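Local coordinates for pyridoxine 4-oxidase (Mesorhizobium loti, PDB 4HA6), which oxidises pyridoxine at its 4-position alcohol with FAD as cofactor, as a member of the GMC oxidoreductase family, at residues G175-V180 / L484-I489; Y92-P97 / E116-F121; L164-L169 / A318-D323. One frame throughout, in Å; residues are numbered along the deposited sequence.

Interaction 1 lies between the other two, its centre about 10 Å from that of interaction 2 and about 11 Å from that of interaction 3, whereas interactions 2 and 3 are about 20 Å apart. Along the chain, interaction 2 closes first, before helix 152-163; the segments of interactions 1 and 3 then alternate, 164-169 and 175-180 being followed by 318-323 and 484-489. The loop between helix 152-163 and strand 187-188 thus serves both. Through 484-489, interaction 1 lines the cofactor and substrate site, and two flanking contacts join it: interaction 2, on helix 114-124, and interaction 3, on strand 314-320 near helix 392-409.

Interaction 1 (G175-V180 / L484-I489); sequences GEMIGV and LTAGPI. With FAD (flavin-adenine dinucleotide), chain B.
With CG anti to the backbone N (chi1 178°) and the rest of the chain extended, M177 stretches its thioether out as a straight rod, methyl foremost, to the turn formed by A486 and G487. Its CE lies 3.8 Å from the CB of A486, while the SD just behind it remains 4.0 Å from the same methyl, so the end of the methionine runs along A486 rather than merely abutting it. CE also comes to 3.7 Å from the backbone N of G487, a van der Waals approach to the peptide. At G487 the lack of a side chain matters: a CB there would point at M177 and crowd its CE, and would clash with the CD of P488. This turn belongs to the loop between strand 473-475 and helix 490-506, which in this FAD-dependent GMC oxidoreductase passes beside the flavin. P488 touches both the cofactor and the bound pyridoxamine, with its CB 3.1 Å from the flavin O2, and I489 sets CG1 3.2 Å from the ribityl O3' of FAD. Right after them, the backbone N of H490 hydrogen-bonds to the cofactor. The loop is braced from within by T485, whose OG1 donates to the O of G487 over 3.0 Å; the hydroxyl approaches from above the carbonyl plane, 42° out of it, and the bond spans A486. D99 of helix 97-107 accepts a hydrogen bond from the backbone N of A486 with its OD2, tying down the residue that M177 touches. Y319 of strand 314-320 packs against both M177 and P488, and the SD of M177 lies 3.7 Å from the backbone C of G95, so the thioether also touches the 92-97 loop.

Interaction 2 (Y92-P97 / E116-F121); sequences YMRGHP and ELLPVF
CH-pi packing joins R94 to F121: the CG of R94 stands over the middle of the F121 ring, 3.7 Å from the centroid and 7° off the ring normal. The aliphatic chain of the arginine, extended from CG to NE, continues over this face, with CD 3.8 Å from the CG of F121. Farther on, the guanidinium leaves the ring and lays one face over the CB of F121, 3.5 Å from NE, its plane only 13° from that of the phenyl group. L118, one helical turn earlier on helix 114-124, adds an oblique van der Waals contact with the guanidinium, its CD1 methyl 3.4 Å from the NH1 of R94. That helix is kinked at P119, and it packs here against the loop that leads to helix 97-107, where H96 takes the N-cap position. Polar bonds fix the ends of the side chains. R94 NH2 forms a salt bridge with E125 and also donates to the O of I134, and the hydroxyl of Y92, 3.7 Å from the CD2 of F121, is hydrogen-bonded to the same E125. Without the ring, as with an alanine at F121, the methylenes of R94 would probably lose their aromatic platform, with a gap opening beside the Y92 hydroxyl.

Interaction 3 (L164-L169 / A318-D323); sequences LGLPRL and AYMRAD
L166 splits its contact between two methyl branches. CD2 sits 3.9 Å from the CB of M320 and 4.0 Å from the carbonyl O of Y319, an approach to the backbone of strand 314-320 as well as to a side chain. CD1 faces the CE of M320 at 4.0 Å and, more distantly, the methyl of A318. The side chains of L166 and M320 cross at about a right angle. M320 has CG between its backbone N and carbonyl carbon (chi1 63°) and bends at its last torsion (chi3 80°), which folds CE back to the leucine instead of letting it run on. Behind L166, G165 ends helix 152-163 in a Schellman motif; its positive phi suits glycine and closes the helix end, after which L166 points its side chain at the strand. The following residues are held by backbone hydrogen bonds of P167 and L169 to V180, and V180 also packs on L166. On the strand side, A318 and M320 are hydrogen-bonded through their backbones to V335 and E332, and the Y319 ring meets that of H172 edge to face. The contact thus joins the exit of helix 152-163 to an antiparallel pair, strands 314-320 and 333-338, with helix 392-409 meeting M320 through A404 and L164 through I408.

Interaction 1 (G175-V180 / L484-I489)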
loop_
_atom_site.group_PDB
_atom_site.type_symbol
_atom_site.label_atom_id
_atom_site.label_comp_id
_atom_site.label_asym_id
_atom_site.label_seq_id
_atom_site.Cartn_x
_atom_site.Cartn_y
_atom_site.Cartn_z
ATOM N N GLY A 175 -16.591 2.187 8.680
ATOM C CA GLY A 175 -16.437 3.567 9.111
ATOM C C GLY A 175 -15.938 3.587 10.546
ATOM O O GLY A 175 -15.431 4.605 11.027
ATOM N N GLU A 176 -16.099 2.453 11.228
ATOM C CA GLU A 176 -15.517 2.235 12.552
ATOM C C GLU A 176 -14.345 1.272 12.410
ATOM O O GLU A 176 -14.530 0.124 11.996
ATOM C CB GLU A 176 -16.556 1.652 13.520
ATOM C CG GLU A 176 -16.016 1.419 14.938
ATOM C CD GLU A 176 -17.088 0.978 15.922
ATOM O OE1 GLU A 176 -16.758 0.758 17.116
ATOM O OE2 GLU A 176 -18.257 0.844 15.493
ATOM N N MET A 177 -13.144 1.728 12.756
ATOM C CA MET A 177 -11.939 0.942 12.496
ATOM C C MET A 177 -11.228 0.490 13.785
ATOM O O MET A 177 -10.520 -0.527 13.800
ATOM C CB MET A 177 -11.013 1.738 11.555
ATOM C CG MET A 177 -9.703 1.081 11.227
ATOM S SD MET A 177 -9.000 1.861 9.744
ATOM C CE MET A 177 -7.514 0.871 9.526
ATOM N N ILE A 178 -11.444 1.222 14.875
ATOM C CA ILE A 178 -10.898 0.828 16.177
ATOM C C ILE A 178 -11.735 -0.303 16.751
ATOM O O ILE A 178 -12.960 -0.186 16.841
ATOM C CB ILE A 178 -10.907 1.999 17.185
ATOM C CG1 ILE A 178 -9.751 2.961 16.903
ATOM C CG2 ILE A 178 -10.797 1.495 18.608
ATOM C CD1 ILE A 178 -9.729 4.147 17.834
ATOM N N GLY A 179 -11.081 -1.395 17.141
ATOM C CA GLY A 179 -11.793 -2.541 17.697
ATOM C C GLY A 179 -10.989 -3.809 17.468
ATOM O O GLY A 179 -9.793 -3.726 17.170
ATOM N N VAL A 180 -11.628 -4.971 17.619
ATOM C CA VAL A 180 -10.968 -6.250 17.356
ATOM C C VAL A 180 -11.774 -7.037 16.321
ATOM O O VAL A 180 -13.006 -6.996 16.339
ATOM C CB VAL A 180 -10.750 -7.088 18.642
ATOM C CG1 VAL A 180 -9.724 -6.425 19.554
ATOM C CG2 VAL A 180 -12.064 -7.311 19.380
ATOM N N LEU A 484 -1.162 8.802 4.248
ATOM C CA LEU A 484 -1.499 7.433 4.582
ATOM C C LEU A 484 -2.887 7.314 5.210
ATOM O O LEU A 484 -3.268 8.150 6.039
ATOM C CB LEU A 484 -0.480 6.971 5.615
ATOM C CG LEU A 484 0.499 5.808 5.446
ATOM C CD1 LEU A 484 0.562 5.244 4.037
ATOM C CD2 LEU A 484 1.879 6.218 5.950
ATOM N N THR A 485 -3.637 6.275 4.827
ATOM C CA THR A 485 -4.797 5.846 5.616
ATOM C C THR A 485 -4.265 5.196 6.873
ATOM O O THR A 485 -3.060 4.972 6.980
ATOM C CB THR A 485 -5.647 4.839 4.857
ATOM O OG1 THR A 485 -4.807 3.769 4.400
ATOM C CG2 THR A 485 -6.281 5.524 3.648
ATOM N N ALA A 486 -5.137 4.879 7.828
ATOM C CA ALA A 486 -4.668 4.297 9.095
ATOM C C ALA A 486 -3.993 2.926 8.934
ATOM O O ALA A 486 -3.084 2.574 9.697
ATOM C CB ALA A 486 -5.820 4.215 10.124
ATOM N N GLY A 487 -4.453 2.144 7.958
ATOM C CA GLY A 487 -3.977 0.779 7.790
ATOM C C GLY A 487 -3.559 0.552 6.344
ATOM O O GLY A 487 -3.268 1.503 5.623
ATOM N N PRO A 488 -3.536 -0.711 5.911
ATOM C CA PRO A 488 -3.108 -1.030 4.549
ATOM C C PRO A 488 -3.851 -0.204 3.482
ATOM O O PRO A 488 -5.058 0.048 3.608
ATOM C CB PRO A 488 -3.426 -2.531 4.444
ATOM C CG PRO A 488 -3.279 -3.034 5.848
ATOM C CD PRO A 488 -3.859 -1.923 6.691
ATOM N N ILE A 489 -3.122 0.194 2.438
ATOM C CA ILE A 489 -3.585 1.218 1.505
ATOM C C ILE A 489 -4.164 0.734 0.170
ATOM O O ILE A 489 -4.541 1.556 -0.674
ATOM C CB ILE A 489 -2.431 2.171 1.147
ATOM C CG1 ILE A 489 -1.316 1.412 0.410
ATOM C CG2 ILE A 489 -1.893 2.880 2.397
ATOM C CD1 ILE A 489 -0.165 2.321 -0.036
HETATM P PA FAD B . 1.569 -1.148 -8.038
HETATM O O1A FAD B . 0.399 -2.082 -7.759
HETATM O O2A FAD B . 2.889 -1.430 -7.376
HETATM O O5B FAD B . 1.765 -1.110 -9.643
HETATM C C5B FAD B . 2.890 -0.543 -10.307
HETATM C C4B FAD B . 2.990 -1.289 -11.630
HETATM O O4B FAD B . 3.607 -0.492 -12.647
HETATM C C3B FAD B . 3.841 -2.543 -11.481
HETATM O O3B FAD B . 3.128 -3.602 -12.142
HETATM C C2B FAD B . 5.147 -2.215 -12.201
HETATM O O2B FAD B . 5.745 -3.391 -12.776
HETATM C C1B FAD B . 4.696 -1.210 -13.257
HETATM N N9A FAD B . 5.723 -0.204 -13.660
HETATM C C8A FAD B . 6.551 0.481 -12.842
HETATM N N7A FAD B . 7.335 1.329 -13.562
HETATM C C5A FAD B . 7.009 1.201 -14.869
HETATM C C6A FAD B . 7.451 1.810 -16.152
HETATM N N6A FAD B . 8.431 2.767 -16.181
HETATM N N1A FAD B . 6.841 1.384 -17.295
HETATM C C2A FAD B . 5.865 0.452 -17.280
HETATM N N3A FAD B . 5.422 -0.131 -16.142
HETATM C C4A FAD B . 5.942 0.192 -14.925
HETATM N N1 FAD B . -1.965 -3.341 0.748
HETATM C C2 FAD B . -3.095 -3.668 1.402
HETATM O O2 FAD B . -4.041 -2.848 1.404
HETATM N N3 FAD B . -3.234 -4.826 2.075
HETATM C C4 FAD B . -2.258 -5.749 2.123
HETATM O O4 FAD B . -2.398 -6.822 2.768
HETATM C C4X FAD B . -0.984 -5.462 1.427
HETATM N N5 FAD B . 0.053 -6.324 1.438
HETATM C C5X FAD B . 1.203 -6.043 0.774
HETATM C C6 FAD B . 2.264 -6.946 0.784
HETATM C C7 FAD B . 3.440 -6.661 0.097
HETATM C C7M FAD B . 4.578 -7.651 0.116
HETATM C C8 FAD B . 3.567 -5.382 -0.657
HETATM C C8M FAD B . 4.843 -5.075 -1.393
HETATM C C9 FAD B . 2.511 -4.472 -0.676
HETATM C C9A FAD B . 1.339 -4.764 0.022
HETATM N N10 FAD B . 0.269 -3.852 0.014
HETATM C C10 FAD B . -0.905 -4.174 0.711
HETATM C "C1'" FAD B . 0.387 -2.580 -0.710
HETATM C "C2'" FAD B . -0.400 -2.562 -2.010
HETATM O "O2'" FAD B . -0.171 -3.776 -2.742
HETATM C "C3'" FAD B . 0.090 -1.352 -2.809
HETATM O "O3'" FAD B . 0.010 -0.190 -1.967
HETATM C "C4'" FAD B . -0.734 -1.144 -4.068
HETATM O "O4'" FAD B . -0.673 -2.353 -4.845
HETATM C "C5'" FAD B . -0.226 0.054 -4.877
HETATM O "O5'" FAD B . -0.727 -0.064 -6.207
HETATM P P FAD B . -0.242 0.969 -7.330
HETATM O O1P FAD B . -1.168 0.908 -8.539
HETATM O O2P FAD B . 0.050 2.310 -6.689
HETATM O O3P FAD B . 1.196 0.379 -7.724
#

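Interaction 2 (Y92-P97 / E116-F121)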
loop_
_atom_site.group_PDB
_atom_site.type_symbol
_atom_site.label_atom_id
_atom_site.label_comp_id
_atom_site.label_asym_id
_atom_site.label_seq_id
_atom_site.Cartn_x
_atom_site.Cartn_y
_atom_site.Cartn_z
ATOM N N TYR A 92 -7.729 -6.204 3.284
ATOM C CA TYR A 92 -8.563 -5.136 2.723
ATOM C C TYR A 92 -9.053 -4.203 3.836
ATOM O O TYR A 92 -9.912 -4.584 4.650
ATOM C CB TYR A 92 -9.757 -5.722 1.970
ATOM C CG TYR A 92 -10.587 -4.693 1.225
ATOM C CD1 TYR A 92 -10.190 -4.217 -0.026
ATOM C CD2 TYR A 92 -11.770 -4.204 1.773
ATOM C CE1 TYR A 92 -10.958 -3.277 -0.718
ATOM C CE2 TYR A 92 -12.546 -3.264 1.091
ATOM C CZ TYR A 92 -12.132 -2.804 -0.143
ATOM O OH TYR A 92 -12.906 -1.870 -0.792
ATOM N N MET A 93 -8.494 -2.994 3.876
ATOM C CA MET A 93 -8.871 -1.983 4.861
ATOM C C MET A 93 -9.126 -0.672 4.127
ATOM O O MET A 93 -8.191 -0.096 3.575
ATOM C CB MET A 93 -7.719 -1.755 5.862
ATOM C CG MET A 93 -7.508 -2.858 6.903
ATOM S SD MET A 93 -6.714 -4.369 6.282
ATOM C CE MET A 93 -6.006 -4.966 7.829
ATOM N N ARG A 94 -10.367 -0.187 4.117
ATOM C CA ARG A 94 -10.657 1.092 3.461
ATOM C C ARG A 94 -9.842 2.225 4.083
ATOM O O ARG A 94 -9.287 3.072 3.384
ATOM C CB ARG A 94 -12.143 1.451 3.583
ATOM C CG ARG A 94 -13.106 0.548 2.847
ATOM C CD ARG A 94 -14.537 0.978 3.193
ATOM N NE ARG A 94 -15.520 0.284 2.365
ATOM C CZ ARG A 94 -16.835 0.452 2.463
ATOM N NH1 ARG A 94 -17.340 1.294 3.362
ATOM N NH2 ARG A 94 -17.646 -0.228 1.668
ATOM N N GLY A 95 -9.756 2.222 5.408
ATOM C CA GLY A 95 -9.201 3.351 6.124
ATOM C C GLY A 95 -10.312 3.909 6.996
ATOM O O GLY A 95 -11.434 3.394 6.965
ATOM N N HIS A 96 -10.004 4.947 7.773
ATOM C CA HIS A 96 -10.972 5.580 8.667
ATOM C C HIS A 96 -11.419 6.901 8.056
ATOM O O HIS A 96 -10.607 7.591 7.440
ATOM C CB HIS A 96 -10.308 5.832 10.020
ATOM C CG HIS A 96 -11.216 6.447 11.038
ATOM N ND1 HIS A 96 -11.339 7.811 11.197
ATOM C CD2 HIS A 96 -12.047 5.885 11.948
ATOM C CE1 HIS A 96 -12.198 8.063 12.170
ATOM N NE2 HIS A 96 -12.649 6.911 12.635
ATOM N N PRO A 97 -12.705 7.261 8.213
ATOM C CA PRO A 97 -13.252 8.491 7.614
ATOM C C PRO A 97 -12.383 9.735 7.826
ATOM O O PRO A 97 -12.250 10.553 6.905
ATOM C CB PRO A 97 -14.578 8.673 8.356
ATOM C CG PRO A 97 -15.042 7.245 8.596
ATOM C CD PRO A 97 -13.748 6.471 8.904
ATOM N N GLU A 116 -18.383 10.715 -0.022
ATOM C CA GLU A 116 -18.384 10.603 -1.484
ATOM C C GLU A 116 -17.649 9.346 -1.924
ATOM O O GLU A 116 -17.962 8.767 -2.963
ATOM C CB GLU A 116 -17.772 11.844 -2.133
ATOM C CG GLU A 116 -18.487 13.157 -1.778
ATOM C CD GLU A 116 -19.653 13.495 -2.697
ATOM O OE1 GLU A 116 -20.262 12.567 -3.275
ATOM O OE2 GLU A 116 -19.958 14.705 -2.833
ATOM N N LEU A 117 -16.672 8.916 -1.133
ATOM C CA LEU A 117 -15.939 7.685 -1.452
ATOM C C LEU A 117 -16.802 6.451 -1.205
ATOM O O LEU A 117 -16.604 5.413 -1.831
ATOM C CB LEU A 117 -14.649 7.598 -0.633
ATOM C CG LEU A 117 -13.543 8.511 -1.172
ATOM C CD1 LEU A 117 -12.307 8.433 -0.310
ATOM C CD2 LEU A 117 -13.205 8.161 -2.610
ATOM N N LEU A 118 -17.774 6.573 -0.304
ATOM C CA LEU A 118 -18.635 5.440 0.068
ATOM C C LEU A 118 -19.226 4.694 -1.153
ATOM O O LEU A 118 -19.042 3.476 -1.275
ATOM C CB LEU A 118 -19.704 5.887 1.076
ATOM C CG LEU A 118 -19.995 5.047 2.319
ATOM C CD1 LEU A 118 -18.787 4.284 2.821
ATOM C CD2 LEU A 118 -20.511 5.968 3.412
ATOM N N PRO A 119 -19.882 5.417 -2.088
ATOM C CA PRO A 119 -20.368 4.703 -3.281
ATOM C C PRO A 119 -19.234 4.149 -4.146
ATOM O O PRO A 119 -19.467 3.228 -4.926
ATOM C CB PRO A 119 -21.099 5.792 -4.077
ATOM C CG PRO A 119 -21.363 6.890 -3.117
ATOM C CD PRO A 119 -20.249 6.847 -2.118
ATOM N N VAL A 120 -18.035 4.722 -4.036
ATOM C CA VAL A 120 -16.890 4.230 -4.812
ATOM C C VAL A 120 -16.388 2.896 -4.258
ATOM O O VAL A 120 -16.225 1.929 -5.012
ATOM C CB VAL A 120 -15.744 5.279 -4.892
ATOM C CG1 VAL A 120 -14.458 4.664 -5.455
ATOM C CG2 VAL A 120 -16.175 6.489 -5.730
ATOM N N PHE A 121 -16.150 2.841 -2.946
ATOM C CA PHE A 121 -15.790 1.580 -2.291
ATOM C C PHE A 121 -16.850 0.512 -2.606
ATOM O O PHE A 121 -16.530 -0.592 -3.035
ATOM C CB PHE A 121 -15.675 1.781 -0.778
ATOM C CG PHE A 121 -14.383 2.413 -0.341
ATOM C CD1 PHE A 121 -14.393 3.548 0.462
ATOM C CD2 PHE A 121 -13.161 1.870 -0.716
ATOM C CE1 PHE A 121 -13.214 4.140 0.872
ATOM C CE2 PHE A 121 -11.965 2.461 -0.309
ATOM C CZ PHE A 121 -12.001 3.600 0.491
#

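Interaction 3 (L164-L169 / A318-D323)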
loop_
_atom_site.group_PDB
_atom_site.type_symbol
_atom_site.label_atom_id
_atom_site.label_comp_id
_atom_site.label_asym_id
_atom_site.label_seq_id
_atom_site.Cartn_x
_atom_site.Cartn_y
_atom_site.Cartn_z
ATOM N N LEU A 164 -9.963 -5.995 27.049
ATOM C CA LEU A 164 -9.373 -4.718 27.438
ATOM C C LEU A 164 -10.322 -3.549 27.172
ATOM O O LEU A 164 -10.063 -2.425 27.595
ATOM C CB LEU A 164 -8.032 -4.514 26.736
ATOM C CG LEU A 164 -6.915 -5.339 27.367
ATOM C CD1 LEU A 164 -5.678 -5.472 26.464
ATOM C CD2 LEU A 164 -6.526 -4.715 28.709
ATOM N N GLY A 165 -11.431 -3.815 26.490
ATOM C CA GLY A 165 -12.366 -2.752 26.170
ATOM C C GLY A 165 -12.592 -2.511 24.689
ATOM O O GLY A 165 -13.521 -1.794 24.327
ATOM N N LEU A 166 -11.758 -3.092 23.824
ATOM C CA LEU A 166 -11.934 -2.898 22.382
ATOM C C LEU A 166 -13.221 -3.553 21.879
ATOM O O LEU A 166 -13.467 -4.727 22.141
ATOM C CB LEU A 166 -10.736 -3.455 21.605
ATOM C CG LEU A 166 -9.419 -2.690 21.717
ATOM C CD1 LEU A 166 -8.266 -3.547 21.206
ATOM C CD2 LEU A 166 -9.490 -1.372 20.940
ATOM N N PRO A 167 -14.041 -2.798 21.134
ATOM C CA PRO A 167 -15.289 -3.370 20.610
ATOM C C PRO A 167 -15.058 -4.409 19.507
ATOM O O PRO A 167 -14.050 -4.378 18.777
ATOM C CB PRO A 167 -16.035 -2.147 20.056
ATOM C CG PRO A 167 -14.956 -1.138 19.762
ATOM C CD PRO A 167 -13.899 -1.365 20.814
ATOM N N ARG A 168 -15.989 -5.346 19.397
ATOM C CA ARG A 168 -15.889 -6.376 18.379
ATOM C C ARG A 168 -16.484 -5.873 17.068
ATOM O O ARG A 168 -17.653 -5.482 17.007
ATOM C CB ARG A 168 -16.606 -7.652 18.831
ATOM C CG ARG A 168 -15.667 -8.804 19.143
ATOM C CD ARG A 168 -16.339 -10.169 18.937
ATOM N NE ARG A 168 -15.435 -11.267 19.276
ATOM C CZ ARG A 168 -15.109 -11.594 20.525
ATOM N NH1 ARG A 168 -15.608 -10.904 21.544
ATOM N NH2 ARG A 168 -14.276 -12.599 20.760
ATOM N N LEU A 169 -15.667 -5.873 16.023
ATOM C CA LEU A 169 -16.086 -5.367 14.727
ATOM C C LEU A 169 -16.271 -6.535 13.766
ATOM O O LEU A 169 -15.757 -7.632 13.999
ATOM C CB LEU A 169 -15.019 -4.427 14.166
ATOM C CG LEU A 169 -14.560 -3.214 14.986
ATOM C CD1 LEU A 169 -13.392 -2.508 14.294
ATOM C CD2 LEU A 169 -15.703 -2.246 15.192
ATOM N N ALA A 318 -5.409 -4.947 15.281
ATOM C CA ALA A 318 -6.267 -4.225 16.206
ATOM C C ALA A 318 -5.821 -2.768 16.218
ATOM O O ALA A 318 -4.768 -2.450 16.776
ATOM C CB ALA A 318 -6.166 -4.818 17.602
ATOM N N TYR A 319 -6.609 -1.894 15.591
ATOM C CA TYR A 319 -6.349 -0.456 15.633
ATOM C C TYR A 319 -6.975 0.141 16.889
ATOM O O TYR A 319 -8.021 -0.325 17.344
ATOM C CB TYR A 319 -6.923 0.213 14.379
ATOM C CG TYR A 319 -6.333 -0.392 13.138
ATOM C CD1 TYR A 319 -5.120 0.070 12.646
ATOM C CD2 TYR A 319 -6.949 -1.461 12.491
ATOM C CE1 TYR A 319 -4.548 -0.489 11.513
ATOM C CE2 TYR A 319 -6.379 -2.040 11.352
ATOM C CZ TYR A 319 -5.166 -1.544 10.880
ATOM O OH TYR A 319 -4.547 -2.086 9.767
ATOM N N MET A 320 -6.348 1.179 17.441
ATOM C CA MET A 320 -6.835 1.758 18.688
ATOM C C MET A 320 -6.231 3.139 18.932
ATOM O O MET A 320 -5.340 3.596 18.200
ATOM C CB MET A 320 -6.511 0.815 19.859
ATOM C CG MET A 320 -5.008 0.597 20.084
ATOM S SD MET A 320 -4.564 -0.856 21.092
ATOM C CE MET A 320 -4.701 -2.169 19.880
ATOM N N ARG A 321 -6.711 3.810 19.968
ATOM C CA ARG A 321 -6.105 5.062 20.357
ATOM C C ARG A 321 -4.826 4.704 21.111
ATOM O O ARG A 321 -4.685 3.586 21.620
ATOM C CB ARG A 321 -7.070 5.888 21.217
ATOM C CG ARG A 321 -8.390 6.240 20.507
ATOM C CD ARG A 321 -8.188 7.209 19.334
ATOM N NE ARG A 321 -7.848 8.541 19.816
ATOM C CZ ARG A 321 -7.612 9.589 19.031
ATOM N NH1 ARG A 321 -7.686 9.467 17.707
ATOM N NH2 ARG A 321 -7.298 10.759 19.576
ATOM N N ALA A 322 -3.883 5.631 21.156
ATOM C CA ALA A 322 -2.606 5.361 21.803
ATOM C C ALA A 322 -2.674 5.341 23.339
ATOM O O ALA A 322 -1.767 4.812 23.975
ATOM C CB ALA A 322 -1.568 6.352 21.338
ATOM N N ASP A 323 -3.722 5.907 23.936
ATOM C CA ASP A 323 -3.744 6.073 25.399
ATOM C C ASP A 323 -4.876 5.323 26.106
ATOM O O ASP A 323 -5.061 5.457 27.324
ATOM C CB ASP A 323 -3.785 7.562 25.785
ATOM C CG ASP A 323 -4.986 8.290 25.195
ATOM O OD1 ASP A 323 -5.834 7.641 24.544
ATOM O OD2 ASP A 323 -5.088 9.521 25.382
#